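Local coordinates for protein dehydrogenase (Sinorhizobium meliloti, PDB 3UOE) that probably works as an oxidoreductase of the malate/L-lactate dehydrogenase (LDH2/MDH2) family, with its own substrate not established, at residues 43-48 with 87-92; 49-54 with 109-114; 55-60 with 67-72. All blocks are in the same frame, centred on the assembly; numbering follows the deposited sequence.

Contact 1: residues 43-48 with 87-92; sequences GVPADS and TTRGNG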
loop_
_atom_site.group_PDB
_atom_site.type_symbol
_atom_site.label_atom_id
_atom_site.label_comp_id
_atom_site.label_asym_id
_atom_site.label_seq_id
_atom_site.Cartn_x
_atom_site.Cartn_y
_atom_site.Cartn_z
ATOM N N GLY A 43 -16.741 31.193 -10.593
ATOM C CA GLY A 43 -17.399 30.531 -11.709
ATOM C C GLY A 43 -17.524 29.020 -11.558
ATOM O O GLY A 43 -17.947 28.329 -12.483
ATOM N N VAL A 44 -17.150 28.503 -10.394
ATOM C CA VAL A 44 -17.295 27.080 -10.116
ATOM C C VAL A 44 -18.774 26.724 -9.963
ATOM O O VAL A 44 -19.477 27.343 -9.175
ATOM C CB VAL A 44 -16.533 26.689 -8.839
ATOM C CG1 VAL A 44 -16.824 25.216 -8.428
ATOM C CG2 VAL A 44 -15.028 26.964 -9.017
ATOM N N PRO A 45 -19.245 25.724 -10.724
ATOM C CA PRO A 45 -20.652 25.292 -10.667
ATOM C C PRO A 45 -21.036 24.931 -9.229
ATOM O O PRO A 45 -20.184 24.447 -8.477
ATOM C CB PRO A 45 -20.679 24.035 -11.553
ATOM C CG PRO A 45 -19.452 24.116 -12.399
ATOM C CD PRO A 45 -18.429 24.863 -11.599
ATOM N N ALA A 46 -22.291 25.169 -8.856
ATOM C CA ALA A 46 -22.738 24.983 -7.463
ATOM C C ALA A 46 -22.530 23.562 -6.924
ATOM O O ALA A 46 -22.161 23.381 -5.761
ATOM C CB ALA A 46 -24.192 25.424 -7.295
ATOM N N ASP A 47 -22.762 22.553 -7.755
ATOM C CA ASP A 47 -22.570 21.173 -7.309
ATOM C C ASP A 47 -21.090 20.917 -7.044
ATOM O O ASP A 47 -20.718 20.312 -6.037
ATOM C CB ASP A 47 -23.117 20.167 -8.335
ATOM C CG ASP A 47 -22.434 20.277 -9.690
ATOM O OD1 ASP A 47 -22.159 21.408 -10.137
ATOM O OD2 ASP A 47 -22.171 19.233 -10.319
ATOM N N SER A 48 -20.252 21.391 -7.954
ATOM C CA SER A 48 -18.807 21.265 -7.798
ATOM C C SER A 48 -18.269 22.100 -6.633
ATOM O O SER A 48 -17.358 21.663 -5.920
ATOM C CB SER A 48 -18.093 21.630 -9.099
ATOM O OG SER A 48 -18.372 20.661 -10.091
ATOM N N THR A 87 -14.666 24.836 -14.267
ATOM C CA THR A 87 -15.843 24.108 -14.748
ATOM C C THR A 87 -15.566 22.685 -15.213
ATOM O O THR A 87 -16.454 21.838 -15.172
ATOM C CB THR A 87 -16.509 24.822 -15.938
ATOM O OG1 THR A 87 -15.528 25.025 -16.965
ATOM C CG2 THR A 87 -17.104 26.153 -15.511
ATOM N N THR A 88 -14.358 22.419 -15.691
ATOM C CA THR A 88 -14.086 21.106 -16.241
ATOM C C THR A 88 -14.261 20.020 -15.182
ATOM O O THR A 88 -14.036 20.237 -13.991
ATOM C CB THR A 88 -12.685 21.016 -16.878
ATOM O OG1 THR A 88 -12.549 19.758 -17.558
ATOM C CG2 THR A 88 -11.603 21.131 -15.815
ATOM N N ARG A 89 -14.692 18.855 -15.635
ATOM C CA ARG A 89 -14.806 17.685 -14.776
ATOM C C ARG A 89 -13.815 16.630 -15.257
ATOM O O ARG A 89 -13.920 15.455 -14.921
ATOM C CB ARG A 89 -16.257 17.171 -14.774
ATOM C CG ARG A 89 -17.205 18.171 -14.095
ATOM C CD ARG A 89 -18.665 17.993 -14.451
ATOM N NE ARG A 89 -19.444 19.189 -14.105
ATOM C CZ ARG A 89 -20.168 19.318 -12.994
ATOM N NH1 ARG A 89 -20.213 18.312 -12.123
ATOM N NH2 ARG A 89 -20.848 20.442 -12.752
ATOM N N GLY A 90 -12.841 17.073 -16.043
ATOM C CA GLY A 90 -11.836 16.186 -16.600
ATOM C C GLY A 90 -12.298 15.516 -17.885
ATOM O O GLY A 90 -13.486 15.510 -18.202
ATOM N N ASN A 91 -11.353 14.963 -18.631
ATOM C CA ASN A 91 -11.660 14.228 -19.850
ATOM C C ASN A 91 -11.021 12.840 -19.864
ATOM O O ASN A 91 -9.802 12.715 -19.985
ATOM C CB ASN A 91 -11.200 15.003 -21.080
ATOM C CG ASN A 91 -11.476 14.246 -22.368
ATOM O OD1 ASN A 91 -12.443 13.494 -22.454
ATOM N ND2 ASN A 91 -10.627 14.442 -23.373
ATOM N N GLY A 92 -11.848 11.804 -19.756
ATOM C CA GLY A 92 -11.363 10.438 -19.706
ATOM C C GLY A 92 -11.402 9.698 -21.031
ATOM O O GLY A 92 -12.329 9.869 -21.829
#
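A two-pronged salt bridge between Asp47 and Arg89 ties the first turn of helix 46-61 to the loop that leads into strand 91-96. The two side chains come from opposite directions, and the guanidinium meets the carboxylate end-on through NH1 and NH2. Arg89 NH1 donates to Asp47 OD2 at 2.8 Å, while Arg89 NH2 donates to Asp47 OD1 at 3.1 Å in the straightest of the bonds, 159° at the hydrogen. Arg89 NH2 also reaches Asp47 OD2 at 3.0 Å, so that OD2 accepts from both nitrogens. The two planes are only 25° apart, and the carboxylate carbon lies in the guanidinium plane, which gives the pair its nearly flat shape. Asp47 swings CG between its own N and carbonyl carbon (chi1 60°), and the Arg89 chain stays extended from CG to NE, which lets it reach the helix. The first turn of a helix probably also suits the negative charge of Asp47. Ser48 OG sits over one guanidinium face, 3.6 Å from Arg89 NH1, and Pro45, the N-cap residue, brings CB to 3.8 Å from Arg89 NH2. Further along, the Thr87 methyl CG2 rests 3.8 Å from Gly43 O. The loop keeps its shape partly through an ST turn, in which Thr88 OG1 accepts from Gly90 N. The bridge lies at the surface, yet Ser48 and Arg89 both lean on Val111 of helix 109-127, and Asn91 carries the chain into the sheet by backbone bonds with Asp103 of strand 99-105.

Contact 2: residues 49-54 with 109-114; sequences ARLQAN and GPVVMM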
loop_
_atom_site.group_PDB
_atom_site.type_symbol
_atom_site.label_atom_id
_atom_site.label_comp_id
_atom_site.label_asym_id
_atom_site.label_seq_id
_atom_site.Cartn_x
_atom_site.Cartn_y
_atom_site.Cartn_z
ATOM N N ALA A 49 -18.828 23.293 -6.437
ATOM C CA ALA A 49 -18.398 24.139 -5.328
ATOM C C ALA A 49 -18.671 23.436 -3.999
ATOM O O ALA A 49 -17.842 23.436 -3.098
ATOM C CB ALA A 49 -19.103 25.507 -5.374
ATOM N N ARG A 50 -19.847 22.833 -3.900
ATOM C CA ARG A 50 -20.279 22.129 -2.701
ATOM C C ARG A 50 -19.341 20.959 -2.413
ATOM O O ARG A 50 -18.977 20.715 -1.267
ATOM C CB ARG A 50 -21.721 21.638 -2.889
ATOM C CG ARG A 50 -22.280 20.818 -1.752
ATOM C CD ARG A 50 -22.129 21.544 -0.418
ATOM N NE ARG A 50 -22.711 20.771 0.673
ATOM C CZ ARG A 50 -23.958 20.919 1.113
ATOM N NH1 ARG A 50 -24.763 21.829 0.565
ATOM N NH2 ARG A 50 -24.395 20.161 2.110
ATOM N N LEU A 51 -18.945 20.255 -3.469
ATOM C CA LEU A 51 -18.097 19.071 -3.345
ATOM C C LEU A 51 -16.682 19.450 -2.892
ATOM O O LEU A 51 -16.154 18.883 -1.936
ATOM C CB LEU A 51 -18.041 18.303 -4.674
ATOM C CG LEU A 51 -17.021 17.160 -4.741
ATOM C CD1 LEU A 51 -17.333 16.044 -3.717
ATOM C CD2 LEU A 51 -16.947 16.607 -6.144
ATOM N N GLN A 52 -16.071 20.410 -3.579
ATOM C CA GLN A 52 -14.777 20.922 -3.132
ATOM C C GLN A 52 -14.826 21.408 -1.688
ATOM O O GLN A 52 -13.867 21.227 -0.936
ATOM C CB GLN A 52 -14.264 22.051 -4.033
ATOM C CG GLN A 52 -12.937 22.654 -3.548
ATOM C CD GLN A 52 -11.769 21.668 -3.649
ATOM O OE1 GLN A 52 -11.232 21.426 -4.741
ATOM N NE2 GLN A 52 -11.366 21.103 -2.507
ATOM N N ALA A 53 -15.933 22.042 -1.304
ATOM C CA ALA A 53 -16.073 22.524 0.067
ATOM C C ALA A 53 -16.234 21.357 1.052
ATOM O O ALA A 53 -15.658 21.371 2.137
ATOM C CB ALA A 53 -17.242 23.492 0.172
ATOM N N ASN A 54 -17.012 20.347 0.665
ATOM C CA ASN A 54 -17.223 19.165 1.507
ATOM C C ASN A 54 -15.917 18.437 1.796
ATOM O O ASN A 54 -15.689 17.974 2.912
ATOM C CB ASN A 54 -18.228 18.198 0.867
ATOM C CG ASN A 54 -19.668 18.688 0.961
ATOM O OD1 ASN A 54 -19.973 19.634 1.690
ATOM N ND2 ASN A 54 -20.563 18.036 0.222
ATOM N N GLY A 109 -9.413 19.033 -7.976
ATOM C CA GLY A 109 -9.157 17.623 -7.709
ATOM C C GLY A 109 -10.392 16.766 -7.463
ATOM O O GLY A 109 -10.639 15.798 -8.175
ATOM N N PRO A 110 -11.166 17.099 -6.426
ATOM C CA PRO A 110 -12.333 16.291 -6.048
ATOM C C PRO A 110 -13.372 16.177 -7.166
ATOM O O PRO A 110 -14.034 15.146 -7.287
ATOM C CB PRO A 110 -12.920 17.060 -4.861
ATOM C CG PRO A 110 -11.777 17.797 -4.297
ATOM C CD PRO A 110 -10.888 18.165 -5.451
ATOM N N VAL A 111 -13.522 17.230 -7.961
ATOM C CA VAL A 111 -14.467 17.201 -9.079
ATOM C C VAL A 111 -14.016 16.187 -10.127
ATOM O O VAL A 111 -14.831 15.467 -10.716
ATOM C CB VAL A 111 -14.595 18.585 -9.756
ATOM C CG1 VAL A 111 -15.499 18.509 -10.995
ATOM C CG2 VAL A 111 -15.098 19.632 -8.752
ATOM N N VAL A 112 -12.711 16.148 -10.371
ATOM C CA VAL A 112 -12.174 15.269 -11.396
ATOM C C VAL A 112 -12.181 13.833 -10.877
ATOM O O VAL A 112 -12.550 12.915 -11.596
ATOM C CB VAL A 112 -10.741 15.694 -11.829
ATOM C CG1 VAL A 112 -10.057 14.569 -12.611
ATOM C CG2 VAL A 112 -10.787 16.981 -12.662
HETATM N N MSE A 113 -11.792 13.659 -9.617
HETATM C CA MSE A 113 -11.797 12.346 -8.982
HETATM C C MSE A 113 -13.196 11.711 -8.965
HETATM O O MSE A 113 -13.366 10.560 -9.375
HETATM C CB MSE A 113 -11.239 12.442 -7.557
HETATM C CG MSE A 113 -11.225 11.137 -6.795
HETATM SE SE MSE A 113 -10.155 9.728 -7.665
HETATM C CE MSE A 113 -8.364 10.300 -7.069
HETATM N N MSE A 114 -14.195 12.457 -8.493
HETATM C CA MSE A 114 -15.545 11.899 -8.376
HETATM C C MSE A 114 -16.162 11.582 -9.739
HETATM O O MSE A 114 -16.963 10.666 -9.874
HETATM C CB MSE A 114 -16.466 12.807 -7.545
HETATM C CG MSE A 114 -16.104 12.860 -6.057
HETATM SE SE MSE A 114 -16.057 11.086 -5.201
HETATM C CE MSE A 114 -17.928 10.579 -5.423
HETATM O O HOH W 1 -8.665 20.973 -5.952
#
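Apolar contact centres on Leu51, whose branched end lies against the first turns of helix 109-127. With CG anti to the backbone N (chi1 171°), the isobutyl end is laid against Pro110: Leu51 CG is 4.1 Å from Pro110 CB, and Leu51 CD2 approaches Pro110 O to 3.5 Å. The same methyl meets the selenomethionine Met114 at CG, 3.8 Å away, and touches Val111 CG2 more loosely. Pro110 and Met114 are one helical turn apart, so Leu51 reaches both.

The polar part belongs to Gln52. Its chain bends at chi2 (67°) and brings the amide obliquely onto the Pro110 ring, with OE1 3.4 Å from Pro110 CD. A water completes the link, donating to Gln52 OE1 at 2.9 Å and accepting from Gly109 N at 2.9 Å. An alanine in place of Gln52 would probably leave the water without its Gln52 acceptor and open a gap beside the Pro110 ring.

Tyr145 and Tyr146 of helix 144-152 add to the surroundings, touching Leu51 and Pro110 respectively. The arrangement is a buried, nearly perpendicular helix-on-helix crossing: the segment axes approach to 8.9 Å at 106°, with the start of helix 109-127 set against the middle of helix 46-61.

Contact 3: residues 55-60 with 67-72; sequences LLLEAE and HGLQRL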
loop_
_atom_site.group_PDB
_atom_site.type_symbol
_atom_site.label_atom_id
_atom_site.label_comp_id
_atom_site.label_asym_id
_atom_site.label_seq_id
_atom_site.Cartn_x
_atom_site.Cartn_y
_atom_site.Cartn_z
ATOM N N LEU A 55 -15.053 18.343 0.789
ATOM C CA LEU A 55 -13.729 17.754 0.992
ATOM C C LEU A 55 -12.957 18.386 2.150
ATOM O O LEU A 55 -12.373 17.685 2.978
ATOM C CB LEU A 55 -12.886 17.838 -0.284
ATOM C CG LEU A 55 -12.763 16.518 -1.045
ATOM C CD1 LEU A 55 -12.052 15.463 -0.180
ATOM C CD2 LEU A 55 -14.134 16.025 -1.511
ATOM N N LEU A 56 -12.951 19.713 2.189
ATOM C CA LEU A 56 -12.186 20.456 3.179
ATOM C C LEU A 56 -12.885 20.431 4.539
ATOM O O LEU A 56 -12.246 20.284 5.568
ATOM C CB LEU A 56 -11.967 21.897 2.700
ATOM C CG LEU A 56 -11.267 22.045 1.337
ATOM C CD1 LEU A 56 -10.928 23.508 1.043
ATOM C CD2 LEU A 56 -9.987 21.186 1.239
ATOM N N LEU A 57 -14.207 20.556 4.531
ATOM C CA LEU A 57 -14.989 20.497 5.768
ATOM C C LEU A 57 -14.918 19.120 6.438
ATOM O O LEU A 57 -14.831 19.021 7.669
ATOM C CB LEU A 57 -16.443 20.888 5.494
ATOM C CG LEU A 57 -16.812 22.340 5.810
ATOM C CD1 LEU A 57 -17.041 22.496 7.302
ATOM C CD2 LEU A 57 -15.753 23.328 5.327
ATOM N N GLU A 58 -14.954 18.061 5.630
ATOM C CA GLU A 58 -14.837 16.714 6.166
ATOM C C GLU A 58 -13.469 16.521 6.814
ATOM O O GLU A 58 -13.358 15.906 7.870
ATOM C CB GLU A 58 -15.079 15.656 5.082
ATOM C CG GLU A 58 -16.539 15.497 4.649
ATOM C CD GLU A 58 -17.468 15.044 5.779
ATOM O OE1 GLU A 58 -17.037 14.298 6.678
ATOM O OE2 GLU A 58 -18.649 15.436 5.765
ATOM N N ALA A 59 -12.430 17.054 6.181
ATOM C CA ALA A 59 -11.095 17.037 6.771
ATOM C C ALA A 59 -11.101 17.730 8.139
ATOM O O ALA A 59 -10.666 17.143 9.133
ATOM C CB ALA A 59 -10.076 17.693 5.834
ATOM N N GLU A 60 -11.593 18.972 8.177
ATOM C CA GLU A 60 -11.742 19.723 9.429
ATOM C C GLU A 60 -12.514 18.910 10.475
ATOM O O GLU A 60 -12.039 18.717 11.585
ATOM C CB GLU A 60 -12.473 21.044 9.189
ATOM C CG GLU A 60 -11.754 22.012 8.280
ATOM C CD GLU A 60 -10.508 22.608 8.918
ATOM O OE1 GLU A 60 -10.214 22.292 10.087
ATOM O OE2 GLU A 60 -9.826 23.404 8.246
ATOM N N HIS A 67 -5.540 19.164 5.730
ATOM C CA HIS A 67 -6.192 18.991 4.430
ATOM C C HIS A 67 -7.565 19.655 4.428
ATOM O O HIS A 67 -8.420 19.345 3.593
ATOM C CB HIS A 67 -6.312 17.502 4.095
ATOM C CG HIS A 67 -5.010 16.879 3.686
ATOM N ND1 HIS A 67 -3.929 16.788 4.541
ATOM C CD2 HIS A 67 -4.605 16.351 2.507
ATOM C CE1 HIS A 67 -2.917 16.222 3.906
ATOM N NE2 HIS A 67 -3.295 15.956 2.671
ATOM N N GLY A 68 -7.763 20.567 5.381
ATOM C CA GLY A 68 -9.027 21.260 5.547
ATOM C C GLY A 68 -8.974 22.642 4.932
ATOM O O GLY A 68 -8.366 22.840 3.879
ATOM N N LEU A 69 -9.585 23.607 5.607
ATOM C CA LEU A 69 -9.786 24.921 5.024
ATOM C C LEU A 69 -8.510 25.726 4.762
ATOM O O LEU A 69 -8.540 26.667 3.976
ATOM C CB LEU A 69 -10.784 25.728 5.853
ATOM C CG LEU A 69 -12.243 25.252 5.754
ATOM C CD1 LEU A 69 -13.051 25.695 6.969
ATOM C CD2 LEU A 69 -12.891 25.733 4.455
ATOM N N GLN A 70 -7.398 25.370 5.403
ATOM C CA GLN A 70 -6.145 26.090 5.146
ATOM C C GLN A 70 -5.728 25.901 3.689
ATOM O O GLN A 70 -4.937 26.672 3.154
ATOM C CB GLN A 70 -5.022 25.674 6.109
ATOM C CG GLN A 70 -4.390 24.312 5.825
ATOM C CD GLN A 70 -3.319 23.924 6.848
ATOM O OE1 GLN A 70 -3.536 24.008 8.065
ATOM N NE2 GLN A 70 -2.160 23.482 6.356
ATOM N N ARG A 71 -6.304 24.892 3.042
ATOM C CA ARG A 71 -6.050 24.624 1.629
ATOM C C ARG A 71 -6.803 25.562 0.689
ATOM O O ARG A 71 -6.445 25.692 -0.474
ATOM C CB ARG A 71 -6.482 23.201 1.294
ATOM C CG ARG A 71 -5.771 22.143 2.072
ATOM C CD ARG A 71 -4.347 22.058 1.623
ATOM N NE ARG A 71 -3.647 21.017 2.350
ATOM C CZ ARG A 71 -2.561 20.402 1.902
ATOM N NH1 ARG A 71 -2.067 20.723 0.713
ATOM N NH2 ARG A 71 -1.982 19.461 2.640
ATOM N N LEU A 72 -7.859 26.202 1.177
ATOM C CA LEU A 72 -8.776 26.899 0.269
ATOM C C LEU A 72 -8.193 28.128 -0.456
ATOM O O LEU A 72 -8.349 28.256 -1.676
ATOM C CB LEU A 72 -10.094 27.238 0.972
ATOM C CG LEU A 72 -11.179 27.915 0.131
ATOM C CD1 LEU A 72 -11.537 27.071 -1.109
ATOM C CD2 LEU A 72 -12.424 28.215 0.977
HETATM O O HOH W 2 -9.628 17.493 2.241
HETATM O O HOH W 3 -7.395 23.951 7.834
#
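A hydrogen bond from the backbone of Leu69 to the Glu60 carboxylate is the direct polar link here. Leu69 N donates to Glu60 OE2 at 2.7 Å (156° at the hydrogen), reaching the oxygen on its anti side, 19° out of the carboxylate plane. Glu60 folds back by a bend at chi2 (-70°), which brings OE2 out in front of the Leu69 N-H. Gly68 has no side chain to obstruct that approach.

Waters extend the polar network. One donates to both Leu55 O and His67 O, joining helix 46-61 to the loop, and another donates to Glu60 OE2 and accepts from Gln70 N at 2.8 Å. The backbones themselves come close at Gly68, whose CA makes a CA-H...O contact of 3.4 Å with Leu56 O.

Among apolar groups, Leu56 spreads over the loop, with CD1 3.8 Å from Leu72 CB and CD2 4.0 Å from Arg71 CB. The side chains of Leu57 and Leu69 meet at a slant, Leu57 CD2 lying 3.8 Å from Leu69 CD2, and the Ala59 methyl lies against the peptide of His67, 3.2 Å from its O. The side chains of Leu69 and Leu72 also pack on helix 28-41. Arg71 turns its polar end away to Ser66 O, and Gln70 turns its own to Gly205 O.

Together these contacts form a buried helix-loop-helix connection, in which the chain leaving helix 46-61 doubles back onto its last turns before starting helix 72-80.

All three contacts hang on successive parts of helix 46-61: contact 1 at its start, contact 2 in the middle and contact 3 near its end. Contacts 1 and 2 have centres about 8 Å apart and meet directly, Val44 CG1 lying 3.4 Å from Ala49 N. Contacts 2 and 3 are about 11 Å apart between centres and join where Pro110 CG is 3.6 Å from Leu55 CG. The outer pair do not touch, with centres about 19 Å and nearest atoms about 8 Å apart. Burial deepens from the surface salt bridge of contact 1 to the interior. Along the chain, contact 3 is nested within the loops closed by both others.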